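Local structure of putative metalloprotease II (Bacteroides fragilis, 4ON1) at residues A[197-203]-A[238-242]; A[223-227]-A[328-333]; A[260-264]-A[318-322]; A[301-307]-A[338-343]. The protein probably acts as an extracellular zinc-dependent endopeptidase related to fragilysin, a product of the pathogenicity island. All blocks are in the same frame, centred on the assembly; numbering follows the deposited sequence.

Interaction 1: A[197-203]-A[238-242]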
loop_
_atom_site.group_PDB
_atom_site.type_symbol
_atom_site.label_atom_id
_atom_site.label_comp_id
_atom_site.label_asym_id
_atom_site.label_seq_id
_atom_site.Cartn_x
_atom_site.Cartn_y
_atom_site.Cartn_z
ATOM N N ALA A 197 -3.070 -0.754 -26.071
ATOM C CA ALA A 197 -2.254 -0.939 -24.875
ATOM C C ALA A 197 -1.670 0.386 -24.374
ATOM O O ALA A 197 -1.361 0.531 -23.191
ATOM C CB ALA A 197 -1.139 -1.941 -25.156
ATOM N N THR A 198 -1.524 1.340 -25.291
ATOM C CA THR A 198 -0.891 2.638 -25.029
ATOM C C THR A 198 -1.849 3.799 -24.712
ATOM O O THR A 198 -1.470 4.967 -24.811
ATOM C CB THR A 198 -0.058 3.061 -26.254
ATOM O OG1 THR A 198 0.318 1.900 -27.009
ATOM C CG2 THR A 198 1.176 3.828 -25.833
ATOM N N TYR A 199 -3.074 3.486 -24.311
ATOM C CA TYR A 199 -4.211 4.344 -24.647
ATOM C C TYR A 199 -4.359 5.743 -23.983
ATOM O O TYR A 199 -4.654 6.711 -24.685
ATOM C CB TYR A 199 -5.484 3.529 -24.418
ATOM C CG TYR A 199 -5.607 2.405 -25.425
ATOM C CD1 TYR A 199 -6.150 1.177 -25.067
ATOM C CD2 TYR A 199 -5.177 2.573 -26.738
ATOM C CE1 TYR A 199 -6.258 0.143 -25.991
ATOM C CE2 TYR A 199 -5.273 1.546 -27.664
ATOM C CZ TYR A 199 -5.817 0.334 -27.286
ATOM O OH TYR A 199 -5.919 -0.686 -28.208
ATOM N N PRO A 200 -4.158 5.876 -22.655
ATOM C CA PRO A 200 -3.763 4.950 -21.592
ATOM C C PRO A 200 -4.932 4.141 -21.061
ATOM O O PRO A 200 -5.976 4.696 -20.722
ATOM C CB PRO A 200 -3.215 5.882 -20.503
ATOM C CG PRO A 200 -3.855 7.233 -20.769
ATOM C CD PRO A 200 -4.590 7.166 -22.085
ATOM N N ALA A 201 -4.758 2.829 -20.987
ATOM C CA ALA A 201 -5.809 1.988 -20.448
ATOM C C ALA A 201 -5.954 2.215 -18.944
ATOM O O ALA A 201 -4.963 2.331 -18.227
ATOM C CB ALA A 201 -5.518 0.534 -20.745
ATOM N N THR A 202 -7.195 2.271 -18.469
ATOM C CA THR A 202 -7.449 2.393 -17.041
ATOM C C THR A 202 -7.439 1.020 -16.381
ATOM O O THR A 202 -8.210 0.141 -16.742
ATOM C CB THR A 202 -8.799 3.082 -16.753
ATOM O OG1 THR A 202 -8.768 4.428 -17.242
ATOM C CG2 THR A 202 -9.071 3.106 -15.256
ATOM N N LEU A 203 -6.547 0.835 -15.418
ATOM C CA LEU A 203 -6.537 -0.378 -14.616
ATOM C C LEU A 203 -7.151 -0.077 -13.253
ATOM O O LEU A 203 -6.609 0.726 -12.492
ATOM C CB LEU A 203 -5.111 -0.914 -14.466
ATOM C CG LEU A 203 -4.926 -2.224 -13.701
ATOM C CD1 LEU A 203 -5.844 -3.314 -14.246
ATOM C CD2 LEU A 203 -3.478 -2.660 -13.765
ATOM N N GLY A 238 2.647 6.489 -19.825
ATOM C CA GLY A 238 1.328 6.625 -20.409
ATOM C C GLY A 238 0.703 5.327 -20.878
ATOM O O GLY A 238 -0.263 5.349 -21.631
ATOM N N PHE A 239 1.236 4.192 -20.440
ATOM C CA PHE A 239 0.624 2.912 -20.796
ATOM C C PHE A 239 -0.684 2.678 -20.036
ATOM O O PHE A 239 -1.660 2.188 -20.601
ATOM C CB PHE A 239 1.591 1.760 -20.541
ATOM C CG PHE A 239 2.715 1.685 -21.538
ATOM C CD1 PHE A 239 4.018 1.474 -21.117
ATOM C CD2 PHE A 239 2.463 1.813 -22.896
ATOM C CE1 PHE A 239 5.061 1.404 -22.036
ATOM C CE2 PHE A 239 3.497 1.741 -23.821
ATOM C CZ PHE A 239 4.799 1.534 -23.386
ATOM N N ILE A 240 -0.699 3.017 -18.750
ATOM C CA ILE A 240 -1.900 2.844 -17.946
ATOM C C ILE A 240 -2.143 4.036 -17.031
ATOM O O ILE A 240 -1.238 4.828 -16.776
ATOM C CB ILE A 240 -1.833 1.578 -17.054
ATOM C CG1 ILE A 240 -0.844 1.793 -15.906
ATOM C CG2 ILE A 240 -1.494 0.334 -17.877
ATOM C CD1 ILE A 240 -0.595 0.546 -15.051
ATOM N N THR A 241 -3.382 4.167 -16.571
ATOM C CA THR A 241 -3.694 4.948 -15.387
ATOM C C THR A 241 -4.265 3.943 -14.405
ATOM O O THR A 241 -4.824 2.924 -14.814
ATOM C CB THR A 241 -4.710 6.080 -15.650
ATOM O OG1 THR A 241 -5.923 5.513 -16.162
ATOM C CG2 THR A 241 -4.148 7.088 -16.646
ATOM N N VAL A 242 -4.125 4.212 -13.115
ATOM C CA VAL A 242 -4.538 3.236 -12.126
ATOM C C VAL A 242 -5.594 3.833 -11.214
ATOM O O VAL A 242 -5.509 4.988 -10.803
ATOM C CB VAL A 242 -3.350 2.733 -11.291
ATOM C CG1 VAL A 242 -3.817 1.678 -10.323
ATOM C CG2 VAL A 242 -2.282 2.140 -12.202
HETATM O O HOH W 1 -6.906 5.833 -18.789
#
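Ala197 and Thr198, both poorly ordered, run past Phe239 before any strand has formed. The methyl CG2 of Thr198 lies beside the Phe239 ring, 3.7 Å from its CE2, and the two side chains point the same way. Pro200 follows a cis peptide bond, and its CB rests 3.2 Å from the carbonyl oxygen of Gly238, the glycine just past a helix, in its Schellman motif. The proline CG approaches CG2 of Thr241.

Pairing proper starts at Ala201, whose N-H reaches Phe239 O at 3.2 Å. Its own carbonyl O then accepts from Thr241 N at 2.9 Å. Thr202 turns its side chain to the sheet face that Thr241 also occupies. The Thr241 hydroxyl is set between its backbone N and carbonyl carbon (chi1 59°), which brings OG1 to 3.2 Å from Thr202 OG1; a water joins the two hydroxyls, 2.8 Å from Thr202 OG1 and equally far from Thr241 OG1. Leu203 continues the ladder with a bond from its N to Thr241 O (2.8 Å). Its side chain goes to the other face, the one it shares with Ala201, Ile240 and Val242, and packs on Ile307 of a distant loop.

Bonds that alternate in this way between residues in step mark a parallel ladder. Strands 201-209 and 240-248, joined through helices 217-230 and 232-235, form the strand-helix-strand opening of the twisted sheet found in metzincin catalytic domains, and this contact is the beginning of that pairing.

Interaction 2: A[223-227]-A[328-333]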
loop_
_atom_site.group_PDB
_atom_site.type_symbol
_atom_site.label_atom_id
_atom_site.label_comp_id
_atom_site.label_asym_id
_atom_site.label_seq_id
_atom_site.Cartn_x
_atom_site.Cartn_y
_atom_site.Cartn_z
ATOM N N GLN A 223 -0.216 0.719 1.490
ATOM C CA GLN A 223 0.025 -0.398 0.573
ATOM C C GLN A 223 -0.164 0.035 -0.881
ATOM O O GLN A 223 0.589 -0.376 -1.768
ATOM C CB GLN A 223 -0.909 -1.568 0.874
ATOM C CG GLN A 223 -0.708 -2.235 2.238
ATOM C CD GLN A 223 0.397 -3.272 2.216
ATOM O OE1 GLN A 223 0.750 -3.791 1.158
ATOM N NE2 GLN A 223 0.926 -3.605 3.389
ATOM N N ILE A 224 -1.181 0.863 -1.108
ATOM C CA ILE A 224 -1.503 1.374 -2.438
ATOM C C ILE A 224 -0.383 2.245 -2.986
ATOM O O ILE A 224 -0.065 2.204 -4.176
ATOM C CB ILE A 224 -2.804 2.199 -2.417
ATOM C CG1 ILE A 224 -4.025 1.285 -2.323
ATOM C CG2 ILE A 224 -2.910 3.077 -3.639
ATOM C CD1 ILE A 224 -5.310 2.057 -2.025
ATOM N N GLN A 225 0.199 3.051 -2.106
ATOM C CA GLN A 225 1.308 3.911 -2.474
ATOM C C GLN A 225 2.463 3.079 -3.039
ATOM O O GLN A 225 3.059 3.432 -4.057
ATOM C CB GLN A 225 1.758 4.715 -1.256
ATOM C CG GLN A 225 2.952 5.598 -1.486
ATOM C CD GLN A 225 2.557 7.043 -1.631
ATOM O OE1 GLN A 225 2.276 7.736 -0.643
ATOM N NE2 GLN A 225 2.518 7.510 -2.871
ATOM N N ALA A 226 2.759 1.964 -2.380
ATOM C CA ALA A 226 3.795 1.050 -2.856
ATOM C C ALA A 226 3.437 0.429 -4.210
ATOM O O ALA A 226 4.298 0.317 -5.087
ATOM C CB ALA A 226 4.055 -0.029 -1.827
ATOM N N VAL A 227 2.172 0.044 -4.393
ATOM C CA VAL A 227 1.740 -0.456 -5.694
ATOM C C VAL A 227 2.010 0.595 -6.752
ATOM O O VAL A 227 2.575 0.302 -7.808
ATOM C CB VAL A 227 0.242 -0.792 -5.739
ATOM C CG1 VAL A 227 -0.128 -1.320 -7.126
ATOM C CG2 VAL A 227 -0.121 -1.810 -4.663
ATOM N N HIS A 328 4.451 -5.684 6.825
ATOM C CA HIS A 328 4.571 -6.219 5.469
ATOM C C HIS A 328 4.125 -5.195 4.438
ATOM O O HIS A 328 3.128 -5.401 3.733
ATOM C CB HIS A 328 3.747 -7.499 5.339
ATOM C CG HIS A 328 4.140 -8.558 6.318
ATOM N ND1 HIS A 328 5.215 -9.397 6.115
ATOM C CD2 HIS A 328 3.612 -8.907 7.516
ATOM C CE1 HIS A 328 5.328 -10.220 7.139
ATOM N NE2 HIS A 328 4.367 -9.945 8.004
ATOM N N PRO A 329 4.871 -4.086 4.337
ATOM C CA PRO A 329 4.396 -2.891 3.627
ATOM C C PRO A 329 4.257 -3.025 2.109
ATOM O O PRO A 329 3.598 -2.177 1.516
ATOM C CB PRO A 329 5.462 -1.844 3.970
ATOM C CG PRO A 329 6.723 -2.655 4.183
ATOM C CD PRO A 329 6.243 -3.922 4.861
ATOM N N TYR A 330 4.854 -4.035 1.483
ATOM C CA TYR A 330 4.843 -4.091 0.022
ATOM C C TYR A 330 4.117 -5.328 -0.499
ATOM O O TYR A 330 4.241 -5.683 -1.675
ATOM C CB TYR A 330 6.278 -4.058 -0.515
ATOM C CG TYR A 330 7.086 -2.903 0.024
ATOM C CD1 TYR A 330 6.512 -1.647 0.183
ATOM C CD2 TYR A 330 8.407 -3.077 0.410
ATOM C CE1 TYR A 330 7.240 -0.587 0.690
ATOM C CE2 TYR A 330 9.148 -2.027 0.920
ATOM C CZ TYR A 330 8.557 -0.784 1.053
ATOM O OH TYR A 330 9.282 0.266 1.553
ATOM N N THR A 331 3.370 -5.988 0.385
ATOM C CA THR A 331 2.764 -7.274 0.055
ATOM C C THR A 331 1.691 -7.131 -1.009
ATOM O O THR A 331 1.577 -7.971 -1.907
ATOM C CB THR A 331 2.162 -7.944 1.299
ATOM O OG1 THR A 331 3.212 -8.219 2.222
ATOM C CG2 THR A 331 1.467 -9.254 0.936
ATOM N N LEU A 332 0.909 -6.061 -0.925
ATOM C CA LEU A 332 -0.097 -5.815 -1.945
ATOM C C LEU A 332 0.574 -5.611 -3.308
ATOM O O LEU A 332 0.166 -6.198 -4.313
ATOM C CB LEU A 332 -0.959 -4.599 -1.580
ATOM C CG LEU A 332 -2.040 -4.267 -2.612
ATOM C CD1 LEU A 332 -3.001 -5.449 -2.798
ATOM C CD2 LEU A 332 -2.808 -2.994 -2.240
ATOM N N ALA A 333 1.623 -4.796 -3.335
ATOM C CA ALA A 333 2.329 -4.531 -4.583
ATOM C C ALA A 333 2.946 -5.806 -5.149
ATOM O O ALA A 333 2.972 -6.009 -6.366
ATOM C CB ALA A 333 3.406 -3.467 -4.371
HETATM O O HOH W 2 1.892 -2.822 -1.292
#
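Gln223 lays its carboxamide across the turn from His328 to Thr331, just ahead of the helix that carries the zinc ligands. The chain is bent at its second torsion (chi2 -84°), which swings the amide off the helix and places both ends against backbone. NE2 donates to His328 O at 2.9 Å in a nearly straight bond, with a weak second bond to Thr324 O; His328 O lies in the amide plane, although the nitrogen stands above the plane of the carbonyl it meets. OE1 takes the N-H of Leu332 at 3.1 Å. This is an N-H of the first turn, which has no helical carbonyl before it, and the glutamine oxygen takes that place. The next N-H, of Ala333, is met by a water at 2.9 Å, which also lies close to the backbone O and OE1 of Gln223. One side chain and one water thus serve two N-H groups of the first turn.

Apolar contacts fill in around the amide. CB of Ala226 touches CD1 of Tyr330 at 3.6 Å, while CG2 of Val227 nestles against CG of Leu332 (3.7 Å) and against Ala333. Leu332, with CG anti to the backbone N (chi1 180°), places CD2 against both Val227 CG2 and Gln223 CB.

Both helices rest on the strands of the catalytic domain: Ile224 on Tyr244 and Ile246 of strand 240-248, Leu332 and Thr331 on Ser322 of strand 319-323. Tyr330 and Ala226 both touch Pro362, and His328 meets the rings of Phe298 and Tyr356.

Interaction 3: A[260-264]-A[318-322]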
loop_
_atom_site.group_PDB
_atom_site.type_symbol
_atom_site.label_atom_id
_atom_site.label_comp_id
_atom_site.label_asym_id
_atom_site.label_seq_id
_atom_site.Cartn_x
_atom_site.Cartn_y
_atom_site.Cartn_z
ATOM N N VAL A 260 -5.278 -20.988 -0.159
ATOM C CA VAL A 260 -5.999 -21.455 -1.344
ATOM C C VAL A 260 -7.508 -21.480 -1.090
ATOM O O VAL A 260 -8.291 -21.007 -1.910
ATOM C CB VAL A 260 -5.524 -22.849 -1.778
ATOM C CG1 VAL A 260 -6.347 -23.369 -2.959
ATOM C CG2 VAL A 260 -4.042 -22.818 -2.140
ATOM N N SER A 261 -7.900 -22.022 0.061
ATOM C CA SER A 261 -9.295 -22.033 0.479
ATOM C C SER A 261 -9.824 -20.617 0.678
ATOM O O SER A 261 -10.953 -20.302 0.286
ATOM C CB SER A 261 -9.455 -22.830 1.771
ATOM O OG SER A 261 -8.689 -24.014 1.718
ATOM N N ALA A 262 -9.010 -19.766 1.300
ATOM C CA ALA A 262 -9.407 -18.383 1.565
ATOM C C ALA A 262 -9.653 -17.606 0.271
ATOM O O ALA A 262 -10.603 -16.833 0.166
ATOM C CB ALA A 262 -8.360 -17.683 2.413
ATOM N N LEU A 263 -8.791 -17.802 -0.717
ATOM C CA LEU A 263 -8.971 -17.122 -1.999
ATOM C C LEU A 263 -10.250 -17.585 -2.698
ATOM O O LEU A 263 -11.054 -16.768 -3.163
ATOM C CB LEU A 263 -7.774 -17.376 -2.918
ATOM C CG LEU A 263 -7.889 -16.706 -4.289
ATOM C CD1 LEU A 263 -8.031 -15.197 -4.136
ATOM C CD2 LEU A 263 -6.692 -17.048 -5.154
ATOM N N GLU A 264 -10.433 -18.902 -2.761
ATOM C CA GLU A 264 -11.620 -19.490 -3.378
ATOM C C GLU A 264 -12.889 -19.019 -2.677
ATOM O O GLU A 264 -13.885 -18.693 -3.322
ATOM C CB GLU A 264 -11.536 -21.023 -3.345
ATOM C CG GLU A 264 -10.498 -21.597 -4.305
ATOM C CD GLU A 264 -10.428 -23.116 -4.270
ATOM O OE1 GLU A 264 -11.333 -23.743 -3.676
ATOM O OE2 GLU A 264 -9.460 -23.683 -4.828
ATOM N N VAL A 318 -9.648 -13.041 -11.636
ATOM C CA VAL A 318 -8.429 -12.332 -11.258
ATOM C C VAL A 318 -8.576 -11.782 -9.850
ATOM O O VAL A 318 -9.280 -10.807 -9.624
ATOM C CB VAL A 318 -8.092 -11.173 -12.229
ATOM C CG1 VAL A 318 -6.838 -10.436 -11.762
ATOM C CG2 VAL A 318 -7.907 -11.696 -13.641
ATOM N N ALA A 319 -7.925 -12.431 -8.896
ATOM C CA ALA A 319 -8.093 -12.061 -7.507
ATOM C C ALA A 319 -6.874 -12.415 -6.689
ATOM O O ALA A 319 -6.035 -13.220 -7.102
ATOM C CB ALA A 319 -9.340 -12.733 -6.911
ATOM N N ALA A 320 -6.790 -11.804 -5.519
ATOM C CA ALA A 320 -5.735 -12.115 -4.581
ATOM C C ALA A 320 -6.229 -11.841 -3.176
ATOM O O ALA A 320 -7.287 -11.256 -2.981
ATOM C CB ALA A 320 -4.485 -11.296 -4.875
ATOM N N ILE A 321 -5.459 -12.286 -2.198
ATOM C CA ILE A 321 -5.671 -11.881 -0.826
ATOM C C ILE A 321 -4.354 -11.283 -0.338
ATOM O O ILE A 321 -3.278 -11.690 -0.785
ATOM C CB ILE A 321 -6.111 -13.061 0.044
ATOM C CG1 ILE A 321 -4.997 -14.099 0.139
ATOM C CG2 ILE A 321 -7.339 -13.744 -0.568
ATOM C CD1 ILE A 321 -5.428 -15.378 0.848
ATOM N N SER A 322 -4.433 -10.309 0.559
ATOM C CA SER A 322 -3.225 -9.634 1.015
ATOM C C SER A 322 -3.370 -9.079 2.413
ATOM O O SER A 322 -4.412 -8.528 2.761
ATOM C CB SER A 322 -2.858 -8.496 0.056
ATOM O OG SER A 322 -1.669 -7.856 0.497
#
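Leu263 and Ala262 of helix 259-271 meet Ala319 and Ile321 of strand 319-323 through apolar groups. CD1 of Leu263 is the main probe. Its CG stands anti to the backbone N (chi1 180°), and from there CD1 settles over the strand, 3.9 Å from Ala319 CB and equally far from Ile321 CG2. The same methyl also lies against the backbone of Ala320, whose own side chain points to the reverse face of the sheet. A second point of contact joins Ala262 CB to the far end of Ile321, where CD1 is 4.0 Å away. Tyr300 of the antiparallel edge strand 299-301 touches both Leu263 and Ile321, while Trp292 covers Ala262 and Ile321.

Helix and strand axes come within 8.3 Å and are inclined at 123°, so the helix crosses the strand rather than following it, and few residues of each can meet.

The backbones exchange no hydrogen bond, and neither do the side chains. The strand spends its backbone bonds on its neighbours, Tyr284 and Leu286 on one side and Tyr300 and Ser302 on the other. Adhesion of the helix here therefore rests on shape and on burial of apolar surface.

Interaction 4: A[301-307]-A[338-343]. With ZN (zinc ion), chain C.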
loop_
_atom_site.group_PDB
_atom_site.type_symbol
_atom_site.label_atom_id
_atom_site.label_comp_id
_atom_site.label_asym_id
_atom_site.label_seq_id
_atom_site.Cartn_x
_atom_site.Cartn_y
_atom_site.Cartn_z
ATOM N N ALA A 301 -1.911 -14.894 -4.732
ATOM C CA ALA A 301 -2.512 -14.466 -5.993
ATOM C C ALA A 301 -3.111 -15.646 -6.745
ATOM O O ALA A 301 -2.573 -16.756 -6.701
ATOM C CB ALA A 301 -1.469 -13.760 -6.859
ATOM N N SER A 302 -4.214 -15.404 -7.451
ATOM C CA SER A 302 -4.919 -16.473 -8.161
ATOM C C SER A 302 -4.099 -17.061 -9.300
ATOM O O SER A 302 -4.335 -18.192 -9.714
ATOM C CB SER A 302 -6.260 -15.980 -8.700
ATOM O OG SER A 302 -6.078 -14.958 -9.648
ATOM N N GLY A 303 -3.176 -16.274 -9.842
ATOM C CA GLY A 303 -2.316 -16.742 -10.913
ATOM C C GLY A 303 -1.245 -15.723 -11.262
ATOM O O GLY A 303 -1.267 -14.586 -10.804
ATOM N N ILE A 304 -0.298 -16.137 -12.087
ATOM C CA ILE A 304 0.731 -15.228 -12.571
ATOM C C ILE A 304 0.418 -14.779 -13.989
ATOM O O ILE A 304 0.229 -15.607 -14.875
ATOM C CB ILE A 304 2.120 -15.896 -12.509
ATOM C CG1 ILE A 304 2.523 -16.092 -11.042
ATOM C CG2 ILE A 304 3.171 -15.048 -13.215
ATOM C CD1 ILE A 304 3.956 -16.589 -10.861
ATOM N N GLY A 305 0.334 -13.470 -14.204
ATOM C CA GLY A 305 0.125 -12.958 -15.548
ATOM C C GLY A 305 -1.288 -13.192 -16.038
ATOM O O GLY A 305 -1.503 -13.767 -17.100
ATOM N N VAL A 306 -2.257 -12.735 -15.257
ATOM C CA VAL A 306 -3.657 -12.959 -15.576
ATOM C C VAL A 306 -4.407 -11.648 -15.810
ATOM O O VAL A 306 -5.612 -11.659 -16.087
ATOM C CB VAL A 306 -4.353 -13.755 -14.464
ATOM C CG1 VAL A 306 -3.811 -15.177 -14.421
ATOM C CG2 VAL A 306 -4.143 -13.075 -13.132
ATOM N N ILE A 307 -3.709 -10.520 -15.687
ATOM C CA ILE A 307 -4.336 -9.221 -15.967
ATOM C C ILE A 307 -4.072 -8.791 -17.410
ATOM O O ILE A 307 -2.927 -8.563 -17.798
ATOM C CB ILE A 307 -3.837 -8.116 -15.024
ATOM C CG1 ILE A 307 -4.337 -8.358 -13.597
ATOM C CG2 ILE A 307 -4.313 -6.745 -15.514
ATOM C CD1 ILE A 307 -3.843 -7.333 -12.588
ATOM N N HIS A 338 2.616 -10.293 -9.239
ATOM C CA HIS A 338 2.322 -11.619 -9.769
ATOM C C HIS A 338 1.143 -11.577 -10.762
ATOM O O HIS A 338 1.220 -12.147 -11.854
ATOM C CB HIS A 338 2.011 -12.601 -8.635
ATOM C CG HIS A 338 3.213 -13.072 -7.880
ATOM N ND1 HIS A 338 4.377 -13.492 -8.505
ATOM C CD2 HIS A 338 3.434 -13.229 -6.554
ATOM C CE1 HIS A 338 5.250 -13.873 -7.599
ATOM N NE2 HIS A 338 4.707 -13.724 -6.397
ATOM N N LEU A 339 0.070 -10.874 -10.399
ATOM C CA LEU A 339 -1.123 -10.822 -11.250
ATOM C C LEU A 339 -0.800 -10.200 -12.615
ATOM O O LEU A 339 -1.401 -10.565 -13.626
ATOM C CB LEU A 339 -2.240 -10.039 -10.564
ATOM C CG LEU A 339 -2.830 -10.630 -9.277
ATOM C CD1 LEU A 339 -3.867 -9.684 -8.663
ATOM C CD2 LEU A 339 -3.463 -11.987 -9.571
ATOM N N LEU A 340 0.171 -9.290 -12.641
ATOM C CA LEU A 340 0.587 -8.631 -13.880
ATOM C C LEU A 340 1.630 -9.434 -14.659
ATOM O O LEU A 340 1.979 -9.076 -15.789
ATOM C CB LEU A 340 1.147 -7.243 -13.576
ATOM C CG LEU A 340 0.118 -6.180 -13.185
ATOM C CD1 LEU A 340 0.813 -4.998 -12.526
ATOM C CD2 LEU A 340 -0.648 -5.719 -14.412
ATOM N N GLY A 341 2.139 -10.508 -14.064
ATOM C CA GLY A 341 3.083 -11.368 -14.759
ATOM C C GLY A 341 4.477 -11.489 -14.167
ATOM O O GLY A 341 5.276 -12.310 -14.630
ATOM N N ALA A 342 4.775 -10.702 -13.137
ATOM C CA ALA A 342 6.106 -10.751 -12.534
ATOM C C ALA A 342 6.333 -12.062 -11.784
ATOM O O ALA A 342 5.432 -12.594 -11.127
ATOM C CB ALA A 342 6.314 -9.562 -11.594
ATOM N N GLU A 343 7.562 -12.559 -11.852
ATOM C CA GLU A 343 7.943 -13.782 -11.162
ATOM C C GLU A 343 8.962 -13.477 -10.075
ATOM O O GLU A 343 9.511 -12.376 -10.032
ATOM C CB GLU A 343 8.511 -14.795 -12.161
ATOM C CG GLU A 343 7.464 -15.779 -12.652
ATOM C CD GLU A 343 7.727 -16.256 -14.057
ATOM O OE1 GLU A 343 8.858 -16.064 -14.555
ATOM O OE2 GLU A 343 6.793 -16.817 -14.666
HETATM ZN ZN ZN C . 5.537 -13.908 -4.581
#
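The zinc-binding helix of this protease closes in a Schellman motif at Gly341, the first residue beyond it, whose CA lies 3.4 Å from CA of Gly305 in the loop 301-307. So close an approach is possible between two glycines, each with positive phi. Two carbonyls at the end of the helix take three N-H groups of the loop. His338 O receives Gly305 N at 2.8 Å, in the carbonyl plane, and also the N-H of Gly341. Leu339 O is gripped by Val306 N at 2.8 Å and by Ile307 N, which arrive from opposite faces of its plane.

The sequence from His334 to His344 reads as the extended HExxHxxGxxH motif of metzincins, with Gly341 as the turning glycine. His338 NE2 binds the zinc ion at 2.0 Å; His334, His344 and Asp176 complete the site, the aspartate being consistent with the latency switch of profragilysins. At the other side of the ring, ND1 donates to Ala342 O at 3.0 Å, which together with the zinc bond holds the imidazole in its rotation. Ile304 has CG1 anti to its carbonyl carbon (chi1 -68°), which carries CD1 to 3.9 Å from His338 ND1. That CD1 also meets CG of Glu343, whose carboxylate forms a salt bridge with Arg372.

Leu339 fills the concave side of the loop: its CD2 lies between Ala301 CB and Val306 CG2, both at 3.8 Å, while its CB meets CD1 of Ile307. Leu340 packs on Ile307 too, and on Met373 and Ile377 of helix 367-378.

In the fold
Interactions 2 and 4 hold the two ends of the zinc helix 331-340, their centres about 15 Å apart. Interaction 3 joins this pair through strand 319-323: Ser322 packs on Thr331 and Leu332, and Ala319 O lies 2.9 Å from Ser302 N, a probable hydrogen bond to the loop of interaction 4. Interaction 1 is away from the zinc but touches interaction 4, with Leu203 CD1 4.0 Å from Ile307 CG2. Strand 319-323 separates two helices: Ala319 and Ile321 face helix 259-271, while Ala320 and Ser322 face the zinc helix, and the side chain of Ala320 is about 10 Å from the zinc ion.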